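Local coordinates for protein adhesin YadA (Yersinia enterocolitica, PDB 1P9H) that binds collagen as a trimeric outer-membrane adhesin, promoting attachment to and invasion of eukaryotic cells and protecting the bacterium from complement and phagocytosis, at residues Gly103-Val113 with Gly116-Val126. Residues are numbered along the deposited sequence; the frame is centred on the assembly and turned at random.
Sequences GAASTAQKDGV and GARASTSDTGV
Thr107 and Ala108 pair in parallel with Ser120 and Thr121, and the backbones of the two coils supply every direct hydrogen bond between them. Thr107 takes part twice: its N donates to Ala119 O (2.8 Å), and its O receives Thr121 N (3.0 Å). Beyond the strands the ladder continues through the stacked type II turns, where Arg118 N reaches Ala104 O and Thr124 N reaches Lys110 O (both 2.8 Å), the latter nearly straight at 168°. Val113 N to Gly125 O then begins the next parallel pairing. One water bridges Ala105 O, Thr107 OG1 and Ala119 O, and Thr107 OG1 is also hydrogen-bonded to Lys93 NZ; another water joins Asp111 O to Gly125 O.

Inside the coils, Thr121 CG2 presses on Ala108 CB (3.5 Å, tight) and on Val113 O. Its OG1, anti to the backbone N (chi1 -179°), bonds instead to Ser122 O on a lone pair, in the carbonyl plane. On the face turned to the neighbouring subunits, Val126 CG2 meets Val113 CB, and Val126 also packs on Val128 of a second subunit. Such stacking of successive short coils, strand on strand and turn on turn, is the left-handed parallel beta-roll of the YadA head domain.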
loop_
_atom_site.group_PDB
_atom_site.type_symbol
_atom_site.label_atom_id
_atom_site.label_comp_id
_atom_site.label_asym_id
_atom_site.label_seq_id
_atom_site.Cartn_x
_atom_site.Cartn_y
_atom_site.Cartn_z
ATOM N N GLY A 103 4.286 5.636 -6.982
ATOM C CA GLY A 103 3.381 5.946 -8.074
ATOM C C GLY A 103 3.680 7.290 -8.709
ATOM O O GLY A 103 4.280 8.167 -8.084
ATOM N N ALA A 104 3.260 7.449 -9.959
ATOM C CA ALA A 104 3.478 8.692 -10.683
ATOM C C ALA A 104 2.818 9.870 -9.974
ATOM O O ALA A 104 1.631 9.828 -9.647
ATOM C CB ALA A 104 2.927 8.570 -12.105
ATOM N N ALA A 105 3.599 10.920 -9.737
ATOM C CA ALA A 105 3.105 12.135 -9.099
ATOM C C ALA A 105 2.481 11.924 -7.724
ATOM O O ALA A 105 1.599 12.682 -7.312
ATOM C CB ALA A 105 2.107 12.834 -10.025
ATOM N N SER A 106 2.931 10.894 -7.017
ATOM C CA SER A 106 2.432 10.626 -5.674
ATOM C C SER A 106 3.221 11.534 -4.732
ATOM O O SER A 106 4.390 11.829 -4.985
ATOM C CB SER A 106 2.623 9.147 -5.318
ATOM O OG SER A 106 3.963 8.730 -5.514
ATOM N N THR A 107 2.584 11.981 -3.652
ATOM C CA THR A 107 3.228 12.890 -2.708
ATOM C C THR A 107 2.925 12.542 -1.258
ATOM O O THR A 107 1.785 12.240 -0.908
ATOM C CB THR A 107 2.762 14.342 -2.955
ATOM O OG1 THR A 107 2.971 14.685 -4.329
ATOM C CG2 THR A 107 3.532 15.313 -2.072
ATOM N N ALA A 108 3.946 12.600 -0.410
ATOM C CA ALA A 108 3.760 12.297 1.003
ATOM C C ALA A 108 4.628 13.154 1.907
ATOM O O ALA A 108 5.829 13.305 1.679
ATOM C CB ALA A 108 4.051 10.817 1.275
ATOM N N GLN A 109 4.009 13.725 2.935
ATOM C CA GLN A 109 4.730 14.545 3.897
ATOM C C GLN A 109 5.380 13.620 4.917
ATOM O O GLN A 109 5.230 12.401 4.840
ATOM C CB GLN A 109 3.773 15.505 4.605
ATOM C CG GLN A 109 3.197 16.585 3.707
ATOM C CD GLN A 109 4.275 17.417 3.046
ATOM O OE1 GLN A 109 5.210 17.875 3.702
ATOM N NE2 GLN A 109 4.149 17.623 1.740
ATOM N N LYS A 110 6.095 14.202 5.873
ATOM C CA LYS A 110 6.773 13.424 6.906
ATOM C C LYS A 110 5.958 12.277 7.502
ATOM O O LYS A 110 4.791 12.445 7.858
ATOM C CB LYS A 110 7.237 14.348 8.036
ATOM C CG LYS A 110 7.926 13.618 9.179
ATOM C CD LYS A 110 8.438 14.587 10.236
ATOM C CE LYS A 110 9.083 13.837 11.390
ATOM N NZ LYS A 110 9.669 14.761 12.400
ATOM N N ASP A 111 6.598 11.113 7.609
ATOM C CA ASP A 111 5.994 9.909 8.177
ATOM C C ASP A 111 4.712 9.450 7.492
ATOM O O ASP A 111 3.954 8.659 8.053
ATOM C CB ASP A 111 5.717 10.101 9.672
ATOM C CG ASP A 111 6.981 10.352 10.474
ATOM O OD1 ASP A 111 8.078 9.990 9.997
ATOM O OD2 ASP A 111 6.874 10.902 11.591
ATOM N N GLY A 112 4.481 9.929 6.278
ATOM C CA GLY A 112 3.279 9.544 5.565
ATOM C C GLY A 112 3.473 8.411 4.577
ATOM O O GLY A 112 4.597 7.997 4.295
ATOM N N VAL A 113 2.357 7.907 4.063
ATOM C CA VAL A 113 2.349 6.833 3.074
ATOM C C VAL A 113 1.393 7.230 1.949
ATOM O O VAL A 113 0.219 7.506 2.200
ATOM C CB VAL A 113 1.847 5.496 3.684
ATOM C CG1 VAL A 113 1.662 4.449 2.585
ATOM C CG2 VAL A 113 2.824 4.996 4.737
ATOM N N GLY A 116 -0.071 4.975 -5.139
ATOM C CA GLY A 116 -0.957 5.144 -6.275
ATOM C C GLY A 116 -0.634 6.432 -7.002
ATOM O O GLY A 116 -0.137 7.380 -6.393
ATOM N N ALA A 117 -0.887 6.476 -8.304
ATOM C CA ALA A 117 -0.611 7.692 -9.052
ATOM C C ALA A 117 -1.470 8.816 -8.475
ATOM O O ALA A 117 -2.647 8.611 -8.168
ATOM C CB ALA A 117 -0.924 7.488 -10.533
ATOM N N ARG A 118 -0.864 9.989 -8.309
ATOM C CA ARG A 118 -1.539 11.168 -7.771
ATOM C C ARG A 118 -2.001 11.050 -6.320
ATOM O O ARG A 118 -2.689 11.940 -5.814
ATOM C CB ARG A 118 -2.723 11.559 -8.664
ATOM C CG ARG A 118 -2.307 12.041 -10.042
ATOM C CD ARG A 118 -3.510 12.465 -10.867
ATOM N NE ARG A 118 -3.129 12.932 -12.197
ATOM C CZ ARG A 118 -3.997 13.298 -13.134
ATOM N NH1 ARG A 118 -5.300 13.252 -12.887
ATOM N NH2 ARG A 118 -3.563 13.713 -14.317
ATOM N N ALA A 119 -1.635 9.965 -5.645
ATOM C CA ALA A 119 -2.014 9.812 -4.243
ATOM C C ALA A 119 -1.252 10.880 -3.467
ATOM O O ALA A 119 -0.097 11.173 -3.777
ATOM C CB ALA A 119 -1.638 8.422 -3.738
ATOM N N SER A 120 -1.902 11.459 -2.463
ATOM C CA SER A 120 -1.293 12.512 -1.661
ATOM C C SER A 120 -1.686 12.400 -0.198
ATOM O O SER A 120 -2.849 12.149 0.123
ATOM C CB SER A 120 -1.724 13.882 -2.195
ATOM O OG SER A 120 -1.294 14.931 -1.344
ATOM N N THR A 121 -0.716 12.583 0.691
ATOM C CA THR A 121 -0.999 12.520 2.113
ATOM C C THR A 121 -0.256 13.566 2.915
ATOM O O THR A 121 0.869 13.960 2.579
ATOM C CB THR A 121 -0.646 11.141 2.719
ATOM O OG1 THR A 121 -0.972 11.143 4.117
ATOM C CG2 THR A 121 0.839 10.847 2.572
ATOM N N SER A 122 -0.926 14.067 3.945
ATOM C CA SER A 122 -0.326 15.053 4.821
ATOM C C SER A 122 0.468 14.243 5.832
ATOM O O SER A 122 0.466 13.011 5.783
ATOM C CB SER A 122 -1.408 15.876 5.523
ATOM O OG SER A 122 -0.834 16.921 6.288
ATOM N N ASP A 123 1.145 14.929 6.744
ATOM C CA ASP A 123 1.957 14.266 7.756
ATOM C C ASP A 123 1.297 13.060 8.412
ATOM O O ASP A 123 0.103 13.070 8.714
ATOM C CB ASP A 123 2.336 15.255 8.861
ATOM C CG ASP A 123 3.145 16.423 8.349
ATOM O OD1 ASP A 123 2.684 17.101 7.409
ATOM O OD2 ASP A 123 4.239 16.668 8.896
ATOM N N THR A 124 2.091 12.015 8.612
ATOM C CA THR A 124 1.638 10.807 9.303
ATOM C C THR A 124 0.321 10.211 8.816
ATOM O O THR A 124 -0.363 9.512 9.565
ATOM C CB THR A 124 1.513 11.098 10.811
ATOM O OG1 THR A 124 2.523 12.041 11.189
ATOM C CG2 THR A 124 1.709 9.836 11.625
ATOM N N GLY A 125 -0.029 10.478 7.564
ATOM C CA GLY A 125 -1.268 9.951 7.026
ATOM C C GLY A 125 -1.041 8.780 6.093
ATOM O O GLY A 125 0.095 8.356 5.867
ATOM N N VAL A 126 -2.135 8.249 5.560
ATOM C CA VAL A 126 -2.077 7.132 4.626
ATOM C C VAL A 126 -3.059 7.384 3.494
ATOM O O VAL A 126 -4.243 7.624 3.729
ATOM C CB VAL A 126 -2.464 5.797 5.300
ATOM C CG1 VAL A 126 -2.545 4.692 4.247
ATOM C CG2 VAL A 126 -1.450 5.433 6.374
HETATM O O HOH W 1 0.348 14.036 -5.335
HETATM O O HOH W 2 1.766 6.911 7.788
#